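Side-chain contacts in malic enzyme (Entamoeba histolytica, PDB 3NV9), which probably catalyses the oxidative decarboxylation of malate to pyruvate with NAD or NADP as acceptor: residues A[3-7]-A[8-12]; A[242-245]-A[246-249]; A[268-271]-A[272-275]; A[279-282]-A[283-287]. All blocks are in the same frame, centred on the assembly; numbering follows the deposited sequence.

Overall arrangement
Interaction 1 lies at the N-terminus, about 43 to 47 Å, centre to centre, from the other three, and is partly buried against helices 21-43 and 470-485 and the second subunit. Interactions 2, 3 and 4 belong to the NAD-binding domain. Interaction 2, also partly buried, leads from helix 229-240 into strand 248-252, whereas interactions 3 and 4 are surface contacts at the start of helix 271-279 and just beyond its end. Interactions 2 and 4 touch, Val-249 packing on Asn-281 and Phe-285. An asparagine side chain ties the backbone in interactions 1 and 4, a salt bridge marks interaction 2, and a CH-pi contact marks interaction 3.

Interaction 1. Residues A[3-7]-A[8-12]; sequences QLKAD and LSNLE. With SO4 (sulfate ion), chain H.
Asn-10 holds the chain before it through both ends of its amide. OD1 accepts from Lys-5 N at 2.9 Å in a nearly straight bond (168°), and ND2 donates to Gln-3 O at 3.2 Å, with that oxygen lying close to the amide plane. The backbone N and O two residues apart thus grip one side chain and fix its rotation. CG of Asn-10 stands between its own backbone N and carbonyl carbon (chi1 67°), which turns the amide back over the preceding residues. Leu-8 N donates to Lys-5 O at 2.8 Å and closes the turn; just after it the Asp-7 side chain accepts Ser-9 N on OD1 at 3.0 Å, from above the carboxylate plane.

Apolar contacts line the buried side. CD1 of Leu-4 meets CD1 of Leu-11 at 4.0 Å, and its CG lies 3.8 Å from CD2 of Leu-8; Phe-31 of helix 21-43 and Leu-477 of helix 470-485 extend this cluster. The extended Lys-5 chain instead crosses Asn-10 with its methylenes, Lys-5 CG approaching Asn-10 OD1 to 3.4 Å.

From the turn itself, Ala-6 N donates to O4 of a sulfate ion, probably from the crystallisation liquor, at 2.8 Å, while NE1 of Trp-60 of the second subunit donates to Ala-6 O and its side chain packs on Leu-8. The arrangement is a type I beta turn, Lys-5 to Leu-8, leading toward helix 11-14 and meeting the dimer partner.

Interaction 2. Residues A[242-245]-A[246-249]; sequences GADP and KKIV
Asp-244 lies across the side chain of Lys-247 at about a right angle, its CB 3.7 Å from the lysine CG. From there the carboxylate divides its work. OD2 receives Lys-247 NZ on the lone pair directed away from the other oxygen, a salt bridge of 2.8 Å, while OD1 is met from above the carboxylate plane by Lys-246 N at 3.1 Å. With CG anti to the backbone N (chi1 -169°), the acid projects forward over the residues that follow it. Lys-247 reaches back by bending at its last torsion (58°), and the same ammonium also donates to His-218 O, so two oxygens hold it in place. This is the connection between helix 229-240, which ends in a Schellman motif at Gly-242, and strand 248-252 of the Rossmann-type sheet, with a short 3-10 turn between. In that turn Lys-247 N donates to Asp-244 O at 3.0 Å and Ile-248 N to Pro-245 O at 3.3 Å. On the apolar side, Ile-248 CD1 rests 4.1 Å from Ala-243 CB, and both side chains pack on Met-222 of the neighbouring strand 222-225; Leu-235 and Val-239 of the helix cover Ile-248 as well.

Interaction 3. Residues A[268-271]-A[272-275]; sequences TRFY and RKWE
Tyr-271 and Arg-272 run side by side in the same direction, the aliphatic part of the arginine over one face of the phenol. Arg-272 CG makes a CH-pi contact, 3.6 Å from the Tyr-271 ring centroid and 17° off the normal. Further out, the guanidinium plane is inclined by 32° to the ring, with Tyr-271 CE1 near one of its faces. Water joins the two ends: Arg-272 NH1 donates to it at 2.8 Å, and the water gives a weak bond to Tyr-271 OH, whose stronger partner is Asp-180. With CG between its backbone N and carbonyl carbon (chi1 75°), the Tyr-271 ring is turned toward the following residue and presents a face to Arg-272 CG.

Phe-270, at the N-cap position, lies alongside Lys-273 and brings its CD2 to 3.4 Å from the lysine CD. The ammonium of Lys-273 continues to a salt bridge with Asp-252.

Beneath these side chains the first helical turn is held by Glu-275 N donating to Tyr-271 O at 2.9 Å and Trp-274 N to Phe-270 O at 3.1 Å. A second water links Arg-269 O to Arg-272 N, bridging the entry to the first turn.

Helix 271-279 thus begins with Lys-273 and Trp-274 resting on Ile-264 of helix 262-266, and Lys-273 reaching toward the end of strand 248-252.

Interaction 4. Residues A[279-282]-A[283-287]; sequences TTNP and SKFGS
A type I beta turn runs from Asn-281 to Lys-284, closed by Lys-284 N donating to Asn-281 O at 3.1 Å, and both of these end residues have positive phi angles. The side chain of Asn-281 adds a second bond just beyond the turn: OD1 accepts Phe-285 N at 3.2 Å, nearly straight (167°) and in the carbonyl plane on a lone pair. CG anti to the backbone N (chi1 176°) carries the amide along the turn to that N-H. The other end of the amide is held too, since ND2 donates to Leu-257 O, so the group is fixed from both sides although it lies in a loop.

The same oxygen also touches the Phe-285 side chain, with CD1 at 3.1 Å. Amide and ring planes are nearly parallel, 7° apart, but the two groups are displaced and OD1 reaches the ring obliquely. Over one face of the ring stands Ser-283 OG, 4.1 Å above the plane and over its centre.

The bent Lys-284 chain passes Pro-282 O with its CD at 3.8 Å, and its NZ bonds to Asn-259 OD1. Phe-285 packs on Val-249 of strand 248-252 and on Glu-290 and Ala-291. The whole is a type I beta turn with an additional asparagine side-chain to backbone hydrogen bond, linking helix 271-279 of the NAD-binding domain to helix 288-292, where Ser-287 serves as N-cap with OG accepting from Glu-290 N.

Interaction 1. Residues A[3-7]-A[8-12]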
loop_
_atom_site.group_PDB
_atom_site.type_symbol
_atom_site.label_atom_id
_atom_site.label_comp_id
_atom_site.label_asym_id
_atom_site.label_seq_id
_atom_site.Cartn_x
_atom_site.Cartn_y
_atom_site.Cartn_z
ATOM N N GLN A 3 21.663 -32.228 4.868
ATOM C CA GLN A 3 20.576 -31.409 5.285
ATOM C C GLN A 3 20.466 -30.232 4.308
ATOM O O GLN A 3 21.381 -29.889 3.555
ATOM C CB GLN A 3 20.689 -31.011 6.750
ATOM C CG GLN A 3 21.703 -29.959 7.049
ATOM C CD GLN A 3 21.475 -29.281 8.404
ATOM O OE1 GLN A 3 21.772 -28.088 8.558
ATOM N NE2 GLN A 3 20.966 -30.036 9.393
ATOM N N LEU A 4 19.287 -29.679 4.270
ATOM C CA LEU A 4 18.996 -28.611 3.374
ATOM C C LEU A 4 19.917 -27.412 3.657
ATOM O O LEU A 4 20.209 -27.109 4.804
ATOM C CB LEU A 4 17.554 -28.247 3.653
ATOM C CG LEU A 4 16.457 -28.136 2.624
ATOM C CD1 LEU A 4 16.713 -28.794 1.238
ATOM C CD2 LEU A 4 15.284 -28.652 3.344
ATOM N N LYS A 5 20.367 -26.749 2.600
ATOM C CA LYS A 5 21.147 -25.512 2.727
ATOM C C LYS A 5 20.267 -24.312 2.984
ATOM O O LYS A 5 19.123 -24.268 2.517
ATOM C CB LYS A 5 21.965 -25.241 1.459
ATOM C CG LYS A 5 22.990 -26.333 1.168
ATOM C CD LYS A 5 23.894 -25.960 0.044
ATOM C CE LYS A 5 24.792 -27.138 -0.237
ATOM N NZ LYS A 5 25.653 -26.808 -1.392
ATOM N N ALA A 6 20.814 -23.312 3.675
ATOM C CA ALA A 6 20.054 -22.074 3.921
ATOM C C ALA A 6 19.410 -21.506 2.653
ATOM O O ALA A 6 18.335 -20.910 2.713
ATOM C CB ALA A 6 20.924 -20.985 4.630
ATOM N N ASP A 7 20.077 -21.686 1.520
ATOM C CA ASP A 7 19.617 -21.058 0.279
ATOM C C ASP A 7 18.670 -21.934 -0.498
ATOM O O ASP A 7 18.229 -21.552 -1.587
ATOM C CB ASP A 7 20.796 -20.553 -0.591
ATOM C CG ASP A 7 21.601 -21.681 -1.245
ATOM O OD1 ASP A 7 21.359 -22.903 -0.998
ATOM O OD2 ASP A 7 22.493 -21.317 -2.033
ATOM N N LEU A 8 18.378 -23.110 0.047
ATOM C CA LEU A 8 17.417 -24.040 -0.580
ATOM C C LEU A 8 17.831 -24.613 -1.960
ATOM O O LEU A 8 16.970 -25.108 -2.692
ATOM C CB LEU A 8 16.040 -23.377 -0.719
ATOM C CG LEU A 8 15.275 -23.446 0.589
ATOM C CD1 LEU A 8 13.844 -22.800 0.383
ATOM C CD2 LEU A 8 15.218 -24.892 1.150
ATOM N N SER A 9 19.113 -24.493 -2.310
ATOM C CA SER A 9 19.663 -24.961 -3.623
ATOM C C SER A 9 19.768 -26.479 -3.813
ATOM O O SER A 9 19.942 -26.946 -4.933
ATOM C CB SER A 9 21.059 -24.338 -3.885
ATOM O OG SER A 9 21.848 -24.399 -2.684
ATOM N N ASN A 10 19.662 -27.256 -2.739
ATOM C CA ASN A 10 19.998 -28.660 -2.801
ATOM C C ASN A 10 18.842 -29.544 -2.359
ATOM O O ASN A 10 19.050 -30.598 -1.744
ATOM C CB ASN A 10 21.230 -28.946 -1.937
ATOM C CG ASN A 10 20.964 -28.751 -0.428
ATOM O OD1 ASN A 10 20.151 -27.897 -0.011
ATOM N ND2 ASN A 10 21.676 -29.531 0.400
ATOM N N LEU A 11 17.623 -29.112 -2.657
ATOM C CA LEU A 11 16.461 -29.879 -2.238
ATOM C C LEU A 11 16.445 -31.263 -2.906
ATOM O O LEU A 11 16.188 -32.244 -2.229
ATOM C CB LEU A 11 15.147 -29.135 -2.485
ATOM C CG LEU A 11 13.899 -30.011 -2.282
ATOM C CD1 LEU A 11 13.597 -30.283 -0.833
ATOM C CD2 LEU A 11 12.685 -29.370 -2.952
ATOM N N GLU A 12 16.711 -31.310 -4.211
ATOM C CA GLU A 12 16.801 -32.552 -4.974
ATOM C C GLU A 12 17.615 -33.641 -4.256
ATOM O O GLU A 12 17.161 -34.793 -4.142
ATOM C CB GLU A 12 17.339 -32.311 -6.399
ATOM C CG GLU A 12 16.476 -31.357 -7.277
ATOM C CD GLU A 12 15.088 -31.902 -7.696
ATOM O OE1 GLU A 12 14.920 -33.136 -7.874
ATOM O OE2 GLU A 12 14.157 -31.072 -7.881
HETATM S S SO4 H . 24.285 -23.388 4.261
HETATM O O1 SO4 H . 25.337 -24.144 3.578
HETATM O O2 SO4 H . 24.826 -22.678 5.419
HETATM O O3 SO4 H . 23.723 -22.442 3.274
HETATM O O4 SO4 H . 23.250 -24.280 4.792
#

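Interaction 2. Residues A[242-245]-A[246-249]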
loop_
_atom_site.group_PDB
_atom_site.type_symbol
_atom_site.label_atom_id
_atom_site.label_comp_id
_atom_site.label_asym_id
_atom_site.label_seq_id
_atom_site.Cartn_x
_atom_site.Cartn_y
_atom_site.Cartn_z
ATOM N N GLY A 242 3.319 -14.257 -35.258
ATOM C CA GLY A 242 3.519 -14.902 -36.570
ATOM C C GLY A 242 3.016 -16.315 -36.775
ATOM O O GLY A 242 3.342 -16.922 -37.790
ATOM N N ALA A 243 2.251 -16.868 -35.828
ATOM C CA ALA A 243 1.745 -18.240 -36.019
ATOM C C ALA A 243 0.648 -18.225 -37.083
ATOM O O ALA A 243 0.100 -17.183 -37.408
ATOM C CB ALA A 243 1.234 -18.850 -34.722
ATOM N N ASP A 244 0.340 -19.383 -37.645
ATOM C CA ASP A 244 -0.756 -19.469 -38.623
ATOM C C ASP A 244 -2.080 -19.749 -37.897
ATOM O O ASP A 244 -2.228 -20.828 -37.328
ATOM C CB ASP A 244 -0.462 -20.637 -39.561
ATOM C CG ASP A 244 -1.387 -20.658 -40.778
ATOM O OD1 ASP A 244 -2.401 -19.920 -40.757
ATOM O OD2 ASP A 244 -1.081 -21.407 -41.756
ATOM N N PRO A 245 -3.061 -18.827 -37.941
ATOM C CA PRO A 245 -4.325 -19.153 -37.244
ATOM C C PRO A 245 -4.985 -20.449 -37.728
ATOM O O PRO A 245 -5.629 -21.128 -36.937
ATOM C CB PRO A 245 -5.229 -17.938 -37.521
ATOM C CG PRO A 245 -4.341 -16.861 -37.953
ATOM C CD PRO A 245 -3.139 -17.519 -38.618
ATOM N N LYS A 246 -4.775 -20.823 -38.989
ATOM C CA LYS A 246 -5.398 -22.024 -39.563
ATOM C C LYS A 246 -4.847 -23.319 -38.929
ATOM O O LYS A 246 -5.512 -24.389 -38.950
ATOM C CB LYS A 246 -5.200 -22.079 -41.081
ATOM C CG LYS A 246 -5.830 -20.928 -41.916
ATOM C CD LYS A 246 -5.850 -21.333 -43.425
ATOM C CE LYS A 246 -5.674 -20.146 -44.406
ATOM N NZ LYS A 246 -6.746 -19.120 -44.248
ATOM N N LYS A 247 -3.637 -23.225 -38.368
ATOM C CA LYS A 247 -2.957 -24.410 -37.834
ATOM C C LYS A 247 -3.177 -24.587 -36.313
ATOM O O LYS A 247 -2.551 -25.441 -35.689
ATOM C CB LYS A 247 -1.447 -24.348 -38.135
ATOM C CG LYS A 247 -1.046 -24.335 -39.625
ATOM C CD LYS A 247 0.416 -24.845 -39.740
ATOM C CE LYS A 247 1.061 -24.629 -41.125
ATOM N NZ LYS A 247 1.058 -23.185 -41.514
ATOM N N ILE A 248 -4.057 -23.768 -35.752
ATOM C CA ILE A 248 -4.248 -23.608 -34.304
ATOM C C ILE A 248 -5.641 -24.128 -33.847
ATOM O O ILE A 248 -6.652 -23.777 -34.442
ATOM C CB ILE A 248 -4.083 -22.094 -33.929
ATOM C CG1 ILE A 248 -2.603 -21.740 -33.773
ATOM C CG2 ILE A 248 -4.759 -21.745 -32.630
ATOM C CD1 ILE A 248 -2.392 -20.312 -33.523
ATOM N N VAL A 249 -5.702 -24.954 -32.801
ATOM C CA VAL A 249 -6.999 -25.241 -32.205
ATOM C C VAL A 249 -7.014 -24.884 -30.712
ATOM O O VAL A 249 -6.155 -25.385 -29.966
ATOM C CB VAL A 249 -7.337 -26.754 -32.159
ATOM C CG1 VAL A 249 -8.849 -26.955 -32.142
ATOM C CG2 VAL A 249 -6.616 -27.565 -33.188
#

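Interaction 3. Residues A[268-271]-A[272-275]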
loop_
_atom_site.group_PDB
_atom_site.type_symbol
_atom_site.label_atom_id
_atom_site.label_comp_id
_atom_site.label_asym_id
_atom_site.label_seq_id
_atom_site.Cartn_x
_atom_site.Cartn_y
_atom_site.Cartn_z
ATOM N N THR A 268 -21.716 -12.000 -25.785
ATOM C CA THR A 268 -20.592 -11.195 -26.247
ATOM C C THR A 268 -19.653 -10.724 -25.140
ATOM O O THR A 268 -18.757 -9.895 -25.357
ATOM C CB THR A 268 -21.048 -10.012 -27.062
ATOM O OG1 THR A 268 -21.635 -9.042 -26.189
ATOM C CG2 THR A 268 -22.028 -10.471 -28.170
ATOM N N ARG A 269 -19.878 -11.242 -23.941
ATOM C CA ARG A 269 -18.941 -11.067 -22.865
ATOM C C ARG A 269 -17.718 -11.892 -23.218
ATOM O O ARG A 269 -16.607 -11.576 -22.793
ATOM C CB ARG A 269 -19.547 -11.533 -21.559
ATOM C CG ARG A 269 -20.468 -10.518 -20.946
ATOM C CD ARG A 269 -21.548 -11.205 -20.144
ATOM N NE ARG A 269 -21.154 -12.537 -19.680
ATOM C CZ ARG A 269 -21.969 -13.373 -19.041
ATOM N NH1 ARG A 269 -23.227 -13.008 -18.796
ATOM N NH2 ARG A 269 -21.540 -14.573 -18.647
ATOM N N PHE A 270 -17.943 -12.926 -24.036
ATOM C CA PHE A 270 -16.900 -13.836 -24.502
ATOM C C PHE A 270 -16.398 -13.531 -25.934
ATOM O O PHE A 270 -15.983 -14.426 -26.665
ATOM C CB PHE A 270 -17.417 -15.266 -24.407
ATOM C CG PHE A 270 -17.449 -15.828 -22.990
ATOM C CD1 PHE A 270 -18.650 -15.850 -22.245
ATOM C CD2 PHE A 270 -16.285 -16.354 -22.391
ATOM C CE1 PHE A 270 -18.675 -16.401 -20.920
ATOM C CE2 PHE A 270 -16.310 -16.910 -21.069
ATOM C CZ PHE A 270 -17.498 -16.938 -20.341
ATOM N N TYR A 271 -16.425 -12.276 -26.335
ATOM C CA TYR A 271 -15.984 -11.904 -27.674
ATOM C C TYR A 271 -14.546 -12.416 -28.042
ATOM O O TYR A 271 -14.312 -12.812 -29.194
ATOM C CB TYR A 271 -16.075 -10.401 -27.864
ATOM C CG TYR A 271 -14.986 -9.601 -27.171
ATOM C CD1 TYR A 271 -13.821 -9.215 -27.850
ATOM C CD2 TYR A 271 -15.128 -9.199 -25.840
ATOM C CE1 TYR A 271 -12.817 -8.466 -27.224
ATOM C CE2 TYR A 271 -14.133 -8.455 -25.197
ATOM C CZ TYR A 271 -12.969 -8.089 -25.893
ATOM O OH TYR A 271 -11.974 -7.343 -25.234
ATOM N N ARG A 272 -13.606 -12.425 -27.074
ATOM C CA ARG A 272 -12.260 -12.931 -27.352
ATOM C C ARG A 272 -12.287 -14.413 -27.792
ATOM O O ARG A 272 -11.607 -14.815 -28.738
ATOM C CB ARG A 272 -11.266 -12.623 -26.189
ATOM C CG ARG A 272 -11.481 -11.261 -25.494
ATOM C CD ARG A 272 -10.215 -10.394 -25.202
ATOM N NE ARG A 272 -9.659 -9.913 -26.437
ATOM C CZ ARG A 272 -8.952 -8.802 -26.655
ATOM N NH1 ARG A 272 -8.599 -7.900 -25.704
ATOM N NH2 ARG A 272 -8.608 -8.606 -27.921
ATOM N N LYS A 273 -13.103 -15.240 -27.149
ATOM C CA LYS A 273 -13.214 -16.627 -27.621
ATOM C C LYS A 273 -13.862 -16.650 -29.015
ATOM O O LYS A 273 -13.511 -17.491 -29.858
ATOM C CB LYS A 273 -13.972 -17.543 -26.644
ATOM C CG LYS A 273 -13.395 -17.636 -25.216
ATOM C CD LYS A 273 -14.340 -18.434 -24.269
ATOM C CE LYS A 273 -14.679 -19.852 -24.774
ATOM N NZ LYS A 273 -15.592 -20.608 -23.856
ATOM N N TRP A 274 -14.768 -15.708 -29.250
ATOM C CA TRP A 274 -15.475 -15.602 -30.529
ATOM C C TRP A 274 -14.559 -15.275 -31.737
ATOM O O TRP A 274 -14.633 -15.975 -32.772
ATOM C CB TRP A 274 -16.658 -14.624 -30.432
ATOM C CG TRP A 274 -17.422 -14.579 -31.725
ATOM C CD1 TRP A 274 -17.731 -13.457 -32.474
ATOM C CD2 TRP A 274 -17.931 -15.712 -32.456
ATOM N NE1 TRP A 274 -18.405 -13.845 -33.606
ATOM C CE2 TRP A 274 -18.542 -15.214 -33.617
ATOM C CE3 TRP A 274 -17.945 -17.093 -32.223
ATOM C CZ2 TRP A 274 -19.154 -16.057 -34.556
ATOM C CZ3 TRP A 274 -18.531 -17.936 -33.158
ATOM C CH2 TRP A 274 -19.128 -17.417 -34.309
ATOM N N GLU A 275 -13.698 -14.255 -31.586
ATOM C CA GLU A 275 -12.655 -13.908 -32.579
ATOM C C GLU A 275 -11.806 -15.143 -32.917
ATOM O O GLU A 275 -11.521 -15.437 -34.075
ATOM C CB GLU A 275 -11.801 -12.757 -32.047
ATOM C CG GLU A 275 -10.430 -12.516 -32.748
ATOM C CD GLU A 275 -10.539 -11.846 -34.139
ATOM O OE1 GLU A 275 -11.634 -11.340 -34.485
ATOM O OE2 GLU A 275 -9.529 -11.841 -34.892
HETATM O O HOH W 1 -13.907 -12.274 -23.877
HETATM O O HOH W 2 -9.455 -7.987 -23.051
#

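Interaction 4. Residues A[279-282]-A[283-287]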
loop_
_atom_site.group_PDB
_atom_site.type_symbol
_atom_site.label_atom_id
_atom_site.label_comp_id
_atom_site.label_asym_id
_atom_site.label_seq_id
_atom_site.Cartn_x
_atom_site.Cartn_y
_atom_site.Cartn_z
ATOM N N THR A 279 -11.434 -17.442 -36.534
ATOM C CA THR A 279 -10.108 -17.404 -37.213
ATOM C C THR A 279 -9.262 -18.681 -37.115
ATOM O O THR A 279 -8.264 -18.825 -37.816
ATOM C CB THR A 279 -9.261 -16.220 -36.657
ATOM O OG1 THR A 279 -9.208 -16.320 -35.225
ATOM C CG2 THR A 279 -9.868 -14.885 -37.027
ATOM N N THR A 280 -9.640 -19.613 -36.254
ATOM C CA THR A 280 -8.772 -20.765 -35.980
ATOM C C THR A 280 -9.452 -22.061 -36.328
ATOM O O THR A 280 -10.655 -22.066 -36.605
ATOM C CB THR A 280 -8.277 -20.782 -34.496
ATOM O OG1 THR A 280 -9.393 -20.876 -33.581
ATOM C CG2 THR A 280 -7.457 -19.497 -34.191
ATOM N N ASN A 281 -8.683 -23.149 -36.335
ATOM C CA ASN A 281 -9.228 -24.519 -36.337
ATOM C C ASN A 281 -10.263 -24.731 -37.461
ATOM O O ASN A 281 -11.419 -25.094 -37.174
ATOM C CB ASN A 281 -9.861 -24.805 -34.952
ATOM C CG ASN A 281 -10.532 -26.162 -34.864
ATOM O OD1 ASN A 281 -10.013 -27.168 -35.342
ATOM N ND2 ASN A 281 -11.676 -26.197 -34.219
ATOM N N PRO A 282 -9.856 -24.478 -38.740
ATOM C CA PRO A 282 -10.760 -24.562 -39.897
ATOM C C PRO A 282 -11.396 -25.936 -39.942
ATOM O O PRO A 282 -12.591 -26.037 -40.124
ATOM C CB PRO A 282 -9.816 -24.390 -41.096
ATOM C CG PRO A 282 -8.628 -23.655 -40.521
ATOM C CD PRO A 282 -8.461 -24.335 -39.186
ATOM N N SER A 283 -10.565 -26.953 -39.728
ATOM C CA SER A 283 -10.912 -28.376 -39.563
ATOM C C SER A 283 -12.034 -28.831 -38.552
ATOM O O SER A 283 -12.500 -29.970 -38.614
ATOM C CB SER A 283 -9.606 -29.099 -39.234
ATOM O OG SER A 283 -9.771 -30.487 -39.271
ATOM N N LYS A 284 -12.470 -27.964 -37.634
ATOM C CA LYS A 284 -13.475 -28.355 -36.622
ATOM C C LYS A 284 -13.129 -29.592 -35.804
ATOM O O LYS A 284 -13.991 -30.438 -35.602
ATOM C CB LYS A 284 -14.834 -28.608 -37.272
ATOM C CG LYS A 284 -15.872 -27.526 -37.019
ATOM C CD LYS A 284 -15.730 -26.347 -37.940
ATOM C CE LYS A 284 -17.116 -25.785 -38.279
ATOM N NZ LYS A 284 -17.111 -25.175 -39.619
ATOM N N PHE A 285 -11.897 -29.712 -35.319
ATOM C CA PHE A 285 -11.488 -30.915 -34.582
ATOM C C PHE A 285 -12.495 -31.356 -33.523
ATOM O O PHE A 285 -13.001 -30.538 -32.764
ATOM C CB PHE A 285 -10.140 -30.700 -33.911
ATOM C CG PHE A 285 -8.965 -30.828 -34.839
ATOM C CD1 PHE A 285 -8.194 -29.711 -35.156
ATOM C CD2 PHE A 285 -8.615 -32.074 -35.375
ATOM C CE1 PHE A 285 -7.066 -29.824 -35.994
ATOM C CE2 PHE A 285 -7.507 -32.207 -36.204
ATOM C CZ PHE A 285 -6.726 -31.071 -36.517
ATOM N N GLY A 286 -12.752 -32.655 -33.457
ATOM C CA GLY A 286 -13.866 -33.159 -32.695
ATOM C C GLY A 286 -13.481 -33.717 -31.354
ATOM O O GLY A 286 -14.349 -34.084 -30.579
ATOM N N SER A 287 -12.176 -33.807 -31.100
ATOM C CA SER A 287 -11.669 -34.184 -29.782
ATOM C C SER A 287 -10.196 -33.778 -29.600
ATOM O O SER A 287 -9.385 -33.851 -30.553
ATOM C CB SER A 287 -11.824 -35.687 -29.554
ATOM O OG SER A 287 -10.840 -36.411 -30.266
#